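Local coordinates for major Capsid Protein VP1 (PDB 6Y9I) that builds the five-subunit capsomers of the polyomavirus shell and, as in related viruses, probably recognises glycan receptors on the host cell, at residues T19-L24 against Y280-L285; P28-N33 against Q63-S68; P126-N131 against G221-P226. All blocks are in the same frame, centred on the assembly; numbering follows the deposited sequence.

Contact 1. Residues T19-L24 against Y280-L285; sequences TTEIEL and YFKVTL
Residues 19-24 and 280-285 are antiparallel strand neighbours, their axes 4.7 Å apart at 167°, with Thr20-Leu285, Ile22-Val283 and Leu24-Phe281 as hydrogen-bonded pairs and Glu21-Thr284 and Glu23-Lys282 as the non-hydrogen-bonded pairs between them. Each hydrogen-bonded pair exchanges two backbone bonds; in the middle one, Ile22 N to Val283 O and Val283 N to Ile22 O are both 2.9 Å.

The face bearing Ile22, Leu24, Phe281, Val283 and Leu285 is largely apolar, with Thr20 at its end. Apolar residues suit it, since Ile22, Leu24, Phe281 and Val283 pack on Leu253 and Val255 of strand 252-265. Ile22 lies alongside Val283. With chi1 at 72°, its CG1 branch sits between the backbone N and carbonyl carbon, 4.2 Å from Val283 CB and equally far from CD1 of Leu285. Leu24 brings CD2 to 4.0 Å from Phe281 CB.

The other face is polar. Glu21 lies obliquely over Lys282, its CD 3.6 Å from the lysine CD, while the charged ends stay apart and meet through two waters. Each water donates to one carboxylate oxygen and accepts from Lys282 NZ, one of these lysine bonds being weak. Farther along, Tyr280 OH donates to Glu23 OE2 (2.7 Å) on its anti side; OE2 sits at the ring edge, with the carboxylate plane turned 73° from the ring. Ser207 of a neighbouring subunit packs on both residues.

A magnesium ion lies about 3 Å from the Glu23 side chain. Cation, phenol donor and Lys282, nearby but not touching, would probably favour a charged Glu23. The strand pair is thus two-faced, oily on one side and hydrated and ionic on the other.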
loop_
_atom_site.group_PDB
_atom_site.type_symbol
_atom_site.label_atom_id
_atom_site.label_comp_id
_atom_site.label_asym_id
_atom_site.label_seq_id
_atom_site.Cartn_x
_atom_site.Cartn_y
_atom_site.Cartn_z
ATOM N N THR A 19 -25.142 28.628 -10.891
ATOM C CA THR A 19 -23.921 27.785 -10.942
ATOM C C THR A 19 -23.178 28.048 -12.247
ATOM O O THR A 19 -23.794 28.541 -13.208
ATOM C CB THR A 19 -24.250 26.308 -10.703
ATOM O OG1 THR A 19 -25.022 25.827 -11.796
ATOM C CG2 THR A 19 -25.026 26.080 -9.428
ATOM N N THR A 20 -21.884 27.752 -12.258
ATOM C CA THR A 20 -21.043 27.815 -13.466
ATOM C C THR A 20 -19.895 26.826 -13.276
ATOM O O THR A 20 -19.711 26.323 -12.157
ATOM C CB THR A 20 -20.595 29.253 -13.741
ATOM O OG1 THR A 20 -20.095 29.277 -15.079
ATOM C CG2 THR A 20 -19.565 29.763 -12.759
ATOM N N GLU A 21 -19.168 26.583 -14.353
ATOM C CA GLU A 21 -18.104 25.562 -14.457
ATOM C C GLU A 21 -16.949 26.198 -15.220
ATOM O O GLU A 21 -17.223 26.855 -16.225
ATOM C CB GLU A 21 -18.706 24.382 -15.207
ATOM C CG GLU A 21 -17.900 23.112 -15.184
ATOM C CD GLU A 21 -18.599 22.042 -16.016
ATOM O OE1 GLU A 21 -18.394 21.995 -17.266
ATOM O OE2 GLU A 21 -19.393 21.303 -15.433
ATOM N N ILE A 22 -15.712 26.058 -14.755
ATOM C CA ILE A 22 -14.556 26.570 -15.532
ATOM C C ILE A 22 -13.584 25.400 -15.696
ATOM O O ILE A 22 -13.567 24.524 -14.852
ATOM C CB ILE A 22 -13.933 27.831 -14.903
ATOM C CG1 ILE A 22 -13.179 27.511 -13.619
ATOM C CG2 ILE A 22 -14.976 28.922 -14.695
ATOM C CD1 ILE A 22 -11.725 27.131 -13.864
ATOM N N GLU A 23 -12.883 25.362 -16.811
ATOM C CA GLU A 23 -11.924 24.273 -17.102
ATOM C C GLU A 23 -10.627 24.916 -17.603
ATOM O O GLU A 23 -10.689 25.980 -18.225
ATOM C CB GLU A 23 -12.602 23.202 -17.958
ATOM C CG GLU A 23 -12.727 23.498 -19.436
ATOM C CD GLU A 23 -13.310 22.337 -20.240
ATOM O OE1 GLU A 23 -13.375 22.475 -21.487
ATOM O OE2 GLU A 23 -13.677 21.281 -19.628
ATOM N N LEU A 24 -9.490 24.349 -17.214
ATOM C CA LEU A 24 -8.176 24.795 -17.711
ATOM C C LEU A 24 -7.129 23.715 -17.463
ATOM O O LEU A 24 -7.389 22.748 -16.706
ATOM C CB LEU A 24 -7.768 26.116 -17.070
ATOM C CG LEU A 24 -7.369 26.075 -15.599
ATOM C CD1 LEU A 24 -6.403 27.205 -15.316
ATOM C CD2 LEU A 24 -8.588 26.164 -14.700
ATOM N N TYR A 280 -5.136 18.891 -15.654
ATOM C CA TYR A 280 -6.455 19.457 -15.990
ATOM C C TYR A 280 -7.232 19.770 -14.711
ATOM O O TYR A 280 -7.209 18.962 -13.755
ATOM C CB TYR A 280 -7.221 18.448 -16.829
ATOM C CG TYR A 280 -8.644 18.836 -17.080
ATOM C CD1 TYR A 280 -8.981 19.698 -18.115
ATOM C CD2 TYR A 280 -9.645 18.291 -16.308
ATOM C CE1 TYR A 280 -10.302 20.048 -18.328
ATOM C CE2 TYR A 280 -10.970 18.609 -16.528
ATOM C CZ TYR A 280 -11.289 19.465 -17.562
ATOM O OH TYR A 280 -12.598 19.743 -17.728
ATOM N N PHE A 281 -8.057 20.812 -14.769
ATOM C CA PHE A 281 -8.997 21.199 -13.693
ATOM C C PHE A 281 -10.364 21.504 -14.303
ATOM O O PHE A 281 -10.441 22.249 -15.311
ATOM C CB PHE A 281 -8.554 22.492 -13.009
ATOM C CG PHE A 281 -7.278 22.428 -12.218
ATOM C CD1 PHE A 281 -6.049 22.474 -12.859
ATOM C CD2 PHE A 281 -7.307 22.400 -10.828
ATOM C CE1 PHE A 281 -4.878 22.455 -12.126
ATOM C CE2 PHE A 281 -6.124 22.398 -10.096
ATOM C CZ PHE A 281 -4.924 22.418 -10.753
ATOM N N LYS A 282 -11.410 20.961 -13.707
ATOM C CA LYS A 282 -12.794 21.431 -13.928
ATOM C C LYS A 282 -13.353 21.771 -12.558
ATOM O O LYS A 282 -13.437 20.861 -11.707
ATOM C CB LYS A 282 -13.638 20.373 -14.631
ATOM C CG LYS A 282 -15.071 20.784 -14.936
ATOM C CD LYS A 282 -15.987 19.613 -15.277
ATOM C CE LYS A 282 -15.334 18.505 -16.083
ATOM N NZ LYS A 282 -16.335 17.580 -16.667
ATOM N N VAL A 283 -13.695 23.033 -12.352
ATOM C CA VAL A 283 -14.151 23.530 -11.036
ATOM C C VAL A 283 -15.604 23.962 -11.202
ATOM O O VAL A 283 -15.895 24.727 -12.138
ATOM C CB VAL A 283 -13.259 24.692 -10.550
ATOM C CG1 VAL A 283 -13.716 25.206 -9.191
ATOM C CG2 VAL A 283 -11.803 24.295 -10.506
ATOM N N THR A 284 -16.473 23.477 -10.324
ATOM C CA THR A 284 -17.903 23.854 -10.259
ATOM C C THR A 284 -18.064 24.935 -9.186
ATOM O O THR A 284 -17.570 24.750 -8.046
ATOM C CB THR A 284 -18.791 22.641 -9.963
ATOM O OG1 THR A 284 -18.581 21.681 -10.996
ATOM C CG2 THR A 284 -20.256 22.998 -9.917
ATOM N N LEU A 285 -18.710 26.042 -9.540
ATOM C CA LEU A 285 -18.915 27.182 -8.620
ATOM C C LEU A 285 -20.399 27.523 -8.526
ATOM O O LEU A 285 -21.138 27.329 -9.512
ATOM C CB LEU A 285 -18.107 28.375 -9.126
ATOM C CG LEU A 285 -16.601 28.119 -9.258
ATOM C CD1 LEU A 285 -16.217 27.944 -10.717
ATOM C CD2 LEU A 285 -15.809 29.256 -8.633
HETATM O O HOH W 1 -18.946 18.985 -16.846
HETATM O O HOH W 2 -17.379 19.814 -18.770
#

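Contact 2. Residues P28-N33 against Q63-S68; sequences PRMGIN and QMPQYS
Gln66 meets residues 28-33 through both its backbone and its side chain. Its N-H donates to Arg29 O (2.7 Å), and its OE1 accepts from Asn33 ND2, also at 2.7 Å. Gln66 OE1 lies in the amide plane of Asn33, while ND2 is tilted 31° from the Gln66 carbonyl plane; the two amides stand almost perpendicular (82°). The other end of the asparagine is used as well: Asn33 OD1 takes the N-H of Gly31 at 2.9 Å. An amide that both gives and accepts therefore suits this tight bend, where Gly31 has a positive phi. Gln66 NE2 is held more loosely, by weak bonds to Met64 O and to a water that donates to Gly31 O.

A second water joins the segments on the Arg29 side, accepting from Arg29 N, donating to Gln66 O and pairing with Ser68 OG, which also bonds Glu27 O. The arginine CG passes 3.6 Å from Ser68 OG; its guanidinium then turns away to a salt bridge with Asp194, while NH1 reaches Pro28 O and Tyr43 OH. The apolar part of the contact is Met30 against Pro65, crossing at about a right angle, SD 3.9 Å from CB, and both rest on Ile260.

Irregular segments cross-tied by side-chain amides and bridging waters are what is found here at the base of the long loop between strands 8-26 and 68-73, consistent with the BC loop of the VP1 jelly roll.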
loop_
_atom_site.group_PDB
_atom_site.type_symbol
_atom_site.label_atom_id
_atom_site.label_comp_id
_atom_site.label_asym_id
_atom_site.label_seq_id
_atom_site.Cartn_x
_atom_site.Cartn_y
_atom_site.Cartn_z
ATOM N N PRO A 28 3.337 21.727 -17.149
ATOM C CA PRO A 28 4.354 21.530 -16.115
ATOM C C PRO A 28 5.460 22.587 -16.236
ATOM O O PRO A 28 5.772 22.985 -17.364
ATOM C CB PRO A 28 4.892 20.134 -16.393
ATOM C CG PRO A 28 4.658 19.941 -17.868
ATOM C CD PRO A 28 3.372 20.687 -18.183
ATOM N N ARG A 29 5.966 23.044 -15.088
ATOM C CA ARG A 29 7.115 23.985 -14.983
ATOM C C ARG A 29 8.267 23.296 -14.255
ATOM O O ARG A 29 8.529 23.604 -13.056
ATOM C CB ARG A 29 6.618 25.296 -14.362
ATOM C CG ARG A 29 5.473 25.920 -15.141
ATOM C CD ARG A 29 5.927 26.519 -16.442
ATOM N NE ARG A 29 4.843 27.079 -17.235
ATOM C CZ ARG A 29 4.383 26.572 -18.378
ATOM N NH1 ARG A 29 4.825 25.423 -18.852
ATOM N NH2 ARG A 29 3.425 27.190 -19.030
ATOM N N MET A 30 8.959 22.386 -14.959
ATOM C CA MET A 30 9.994 21.504 -14.343
ATOM C C MET A 30 11.345 22.224 -14.378
ATOM O O MET A 30 12.334 21.682 -13.838
ATOM C CB MET A 30 10.100 20.163 -15.067
ATOM C CG MET A 30 8.906 19.247 -14.832
ATOM S SD MET A 30 8.613 18.813 -13.104
ATOM C CE MET A 30 7.330 19.966 -12.630
ATOM N N GLY A 31 11.389 23.400 -15.009
ATOM C CA GLY A 31 12.575 24.274 -15.053
ATOM C C GLY A 31 12.811 24.794 -16.464
ATOM O O GLY A 31 13.029 26.010 -16.640
ATOM N N ILE A 32 12.741 23.898 -17.443
ATOM C CA ILE A 32 12.667 24.251 -18.879
ATOM C C ILE A 32 11.190 24.473 -19.199
ATOM O O ILE A 32 10.446 23.491 -19.431
ATOM C CB ILE A 32 13.371 23.213 -19.758
ATOM C CG1 ILE A 32 14.857 23.124 -19.382
ATOM C CG2 ILE A 32 13.171 23.566 -21.220
ATOM C CD1 ILE A 32 15.508 21.817 -19.710
ATOM N N ASN A 33 10.800 25.745 -19.161
ATOM C CA ASN A 33 9.397 26.170 -18.961
ATOM C C ASN A 33 8.816 26.692 -20.264
ATOM O O ASN A 33 7.659 27.112 -20.265
ATOM C CB ASN A 33 9.297 27.182 -17.829
ATOM C CG ASN A 33 9.577 26.556 -16.486
ATOM O OD1 ASN A 33 9.618 25.327 -16.366
ATOM N ND2 ASN A 33 9.747 27.392 -15.471
ATOM N N GLN A 63 17.081 24.077 -13.304
ATOM C CA GLN A 63 17.337 22.794 -12.573
ATOM C C GLN A 63 16.371 22.603 -11.399
ATOM O O GLN A 63 16.586 21.617 -10.623
ATOM C CB GLN A 63 18.762 22.742 -12.006
ATOM C CG GLN A 63 19.834 22.816 -13.068
ATOM C CD GLN A 63 21.203 22.890 -12.445
ATOM O OE1 GLN A 63 21.595 23.919 -11.901
ATOM N NE2 GLN A 63 21.905 21.773 -12.462
ATOM N N MET A 64 15.396 23.502 -11.217
ATOM C CA MET A 64 14.542 23.526 -9.996
ATOM C C MET A 64 13.083 23.503 -10.426
ATOM O O MET A 64 12.556 24.484 -10.972
ATOM C CB MET A 64 14.820 24.752 -9.142
ATOM C CG MET A 64 16.279 24.907 -8.786
ATOM S SD MET A 64 16.522 26.331 -7.707
ATOM C CE MET A 64 16.003 25.620 -6.153
ATOM N N PRO A 65 12.413 22.331 -10.321
ATOM C CA PRO A 65 10.988 22.258 -10.638
ATOM C C PRO A 65 10.210 23.265 -9.791
ATOM O O PRO A 65 10.531 23.485 -8.615
ATOM C CB PRO A 65 10.636 20.788 -10.365
ATOM C CG PRO A 65 11.960 20.059 -10.538
ATOM C CD PRO A 65 12.998 21.017 -10.015
ATOM N N GLN A 66 9.198 23.856 -10.412
ATOM C CA GLN A 66 8.431 24.999 -9.871
ATOM C C GLN A 66 6.936 24.672 -9.895
ATOM O O GLN A 66 6.502 23.838 -10.695
ATOM C CB GLN A 66 8.715 26.246 -10.717
ATOM C CG GLN A 66 10.157 26.751 -10.616
ATOM C CD GLN A 66 10.750 27.193 -11.947
ATOM O OE1 GLN A 66 10.049 27.720 -12.825
ATOM N NE2 GLN A 66 12.055 26.976 -12.111
ATOM N N TYR A 67 6.178 25.368 -9.076
ATOM C CA TYR A 67 4.705 25.288 -9.069
ATOM C C TYR A 67 4.167 25.993 -10.299
ATOM O O TYR A 67 4.705 27.033 -10.713
ATOM C CB TYR A 67 4.125 25.924 -7.812
ATOM C CG TYR A 67 4.413 25.155 -6.557
ATOM C CD1 TYR A 67 3.678 24.037 -6.219
ATOM C CD2 TYR A 67 5.412 25.562 -5.701
ATOM C CE1 TYR A 67 3.913 23.360 -5.031
ATOM C CE2 TYR A 67 5.680 24.887 -4.527
ATOM C CZ TYR A 67 4.927 23.776 -4.185
ATOM O OH TYR A 67 5.203 23.107 -3.014
ATOM N N SER A 68 3.086 25.452 -10.812
ATOM C CA SER A 68 2.253 26.049 -11.871
ATOM C C SER A 68 1.120 26.811 -11.190
ATOM O O SER A 68 0.704 26.379 -10.119
ATOM C CB SER A 68 1.741 24.996 -12.788
ATOM O OG SER A 68 2.821 24.265 -13.332
HETATM O O HOH W 3 4.804 22.672 -12.463
HETATM O O HOH W 4 13.289 28.084 -14.965
#

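Contact 3. Residues P126-N131 against G221-P226; sequences PIEGMN and GLNTPP
Gly129 and Thr224 join two loops in a loop-to-loop contact at one end of the VP1 jelly roll, where residues 126-131 lead into strand 131-138 and residues 221-226 follow its antiparallel partner, strand 212-219. Gly129 N donates to Thr224 O (2.8 Å). Having no side chain, Gly129 can adopt a positive phi and bring its CA within 3.2 Å of Gly221 O, so the backbones meet directly.

Next to this backbone bond, Glu128 crosses Asn223 obliquely. The amide ND2 donates to Glu128 OE2 at 3.2 Å, coming from above the carboxylate plane, with the two flat groups 81° apart. A water donates both to Glu128 OE1 and to Asn223 O, so each carboxylate oxygen has a separate route to the same residue.

Pro226 packs its ring against the other loop, CG 3.6 Å from Ile127 O and CD beside Glu128 CA. Asn131 lies across the ring, ND2 3.7 Å from CB; that nitrogen also donates to Gly129 O, and OD1 bonds His133, which together fix the amide's rotation. Both loops reach other subunits of the pentamer: Pro126 touches Leu222 of one neighbour, and Leu222 touches Pro126 of another.

Met130, bent at chi2 (-131°) and chi3, lies alongside Leu222 and packs tightly against it, its CE only 3.4 Å from Leu222 CD2.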
loop_
_atom_site.group_PDB
_atom_site.type_symbol
_atom_site.label_atom_id
_atom_site.label_comp_id
_atom_site.label_asym_id
_atom_site.label_seq_id
_atom_site.Cartn_x
_atom_site.Cartn_y
_atom_site.Cartn_z
ATOM N N PRO A 126 12.954 3.552 -17.581
ATOM C CA PRO A 126 11.809 4.429 -17.775
ATOM C C PRO A 126 11.814 5.529 -16.703
ATOM O O PRO A 126 12.621 5.480 -15.793
ATOM C CB PRO A 126 10.632 3.493 -17.543
ATOM C CG PRO A 126 11.172 2.566 -16.413
ATOM C CD PRO A 126 12.618 2.342 -16.799
ATOM N N ILE A 127 10.910 6.486 -16.822
ATOM C CA ILE A 127 10.669 7.477 -15.744
ATOM C C ILE A 127 10.348 6.708 -14.452
ATOM O O ILE A 127 9.481 5.828 -14.466
ATOM C CB ILE A 127 9.580 8.486 -16.132
ATOM C CG1 ILE A 127 9.925 9.228 -17.426
ATOM C CG2 ILE A 127 9.324 9.453 -14.991
ATOM C CD1 ILE A 127 11.164 10.087 -17.342
ATOM N N GLU A 128 11.085 7.013 -13.378
ATOM C CA GLU A 128 10.824 6.484 -12.026
ATOM C C GLU A 128 11.395 7.438 -10.976
ATOM O O GLU A 128 12.024 8.433 -11.335
ATOM C CB GLU A 128 11.382 5.062 -11.908
ATOM C CG GLU A 128 12.873 4.921 -12.175
ATOM C CD GLU A 128 13.332 3.455 -12.236
ATOM O OE1 GLU A 128 12.461 2.568 -12.414
ATOM O OE2 GLU A 128 14.551 3.189 -12.065
ATOM N N GLY A 129 11.207 7.125 -9.711
ATOM C CA GLY A 129 11.787 7.918 -8.615
ATOM C C GLY A 129 10.787 8.934 -8.107
ATOM O O GLY A 129 9.575 8.692 -8.248
ATOM N N MET A 130 11.271 10.025 -7.524
ATOM C CA MET A 130 10.421 10.908 -6.686
ATOM C C MET A 130 9.229 11.432 -7.493
ATOM O O MET A 130 9.381 11.800 -8.686
ATOM C CB MET A 130 11.196 12.058 -6.041
ATOM C CG MET A 130 12.028 12.847 -6.998
ATOM S SD MET A 130 13.672 13.022 -6.308
ATOM C CE MET A 130 14.425 11.495 -6.848
ATOM N N ASN A 131 8.070 11.355 -6.843
ATOM C CA ASN A 131 6.740 11.755 -7.325
ATOM C C ASN A 131 6.251 12.791 -6.327
ATOM O O ASN A 131 6.257 12.486 -5.097
ATOM C CB ASN A 131 5.807 10.539 -7.443
ATOM C CG ASN A 131 5.759 9.995 -8.851
ATOM O OD1 ASN A 131 4.736 10.130 -9.537
ATOM N ND2 ASN A 131 6.876 9.432 -9.303
ATOM N N GLY A 221 12.770 9.016 -3.195
ATOM C CA GLY A 221 13.722 8.019 -3.703
ATOM C C GLY A 221 13.972 8.193 -5.191
ATOM O O GLY A 221 13.164 8.842 -5.882
ATOM N N LEU A 222 15.040 7.597 -5.694
ATOM C CA LEU A 222 15.398 7.683 -7.132
ATOM C C LEU A 222 14.902 6.504 -7.961
ATOM O O LEU A 222 14.839 6.688 -9.178
ATOM C CB LEU A 222 16.910 7.815 -7.246
ATOM C CG LEU A 222 17.388 9.255 -7.111
ATOM C CD1 LEU A 222 18.879 9.283 -6.844
ATOM C CD2 LEU A 222 17.050 10.044 -8.369
ATOM N N ASN A 223 14.560 5.357 -7.368
ATOM C CA ASN A 223 14.212 4.158 -8.172
ATOM C C ASN A 223 12.778 3.704 -7.893
ATOM O O ASN A 223 12.410 2.626 -8.378
ATOM C CB ASN A 223 15.233 3.045 -7.962
ATOM C CG ASN A 223 16.597 3.436 -8.493
ATOM O OD1 ASN A 223 17.553 3.490 -7.736
ATOM N ND2 ASN A 223 16.701 3.755 -9.775
ATOM N N THR A 224 11.991 4.504 -7.183
ATOM C CA THR A 224 10.620 4.150 -6.749
ATOM C C THR A 224 9.676 4.134 -7.951
ATOM O O THR A 224 9.655 5.059 -8.731
ATOM C CB THR A 224 10.080 5.146 -5.716
ATOM O OG1 THR A 224 11.129 5.378 -4.766
ATOM C CG2 THR A 224 8.802 4.639 -5.085
ATOM N N PRO A 225 8.823 3.108 -8.115
ATOM C CA PRO A 225 7.805 3.103 -9.170
ATOM C C PRO A 225 6.790 4.229 -9.050
ATOM O O PRO A 225 6.161 4.370 -8.008
ATOM C CB PRO A 225 7.036 1.794 -8.911
ATOM C CG PRO A 225 8.029 0.940 -8.197
ATOM C CD PRO A 225 8.771 1.897 -7.292
ATOM N N PRO A 226 6.602 5.072 -10.081
ATOM C CA PRO A 226 5.525 6.059 -10.083
ATOM C C PRO A 226 4.177 5.348 -9.993
ATOM O O PRO A 226 3.990 4.413 -10.741
ATOM C CB PRO A 226 5.607 6.760 -11.446
ATOM C CG PRO A 226 7.013 6.466 -11.898
ATOM C CD PRO A 226 7.384 5.114 -11.312
HETATM O O HOH W 5 11.099 1.622 -10.546
#

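Overall arrangement
All three contacts belong to one jelly-roll subunit, but they hold it in different ways. Contact 1 is regular strand pairing, partly buried, with one side facing the sandwich interior and the other reaching solvent and a magnesium ion. Contacts 2 and 3 are buried loop contacts, in which single backbone bonds, side-chain amides, prolines and waters replace repeated pairing. Residues 19-24 and 28-33 nearly adjoin in sequence, so strand 8-26 passes from contact 1 towards contact 2, 24 Å away between centres. Contact 3 lies about 18 Å from contact 2, centre to centre, and all three pack near strand 252-265. Contact 1 meets one neighbouring subunit, contact 3 that one and another.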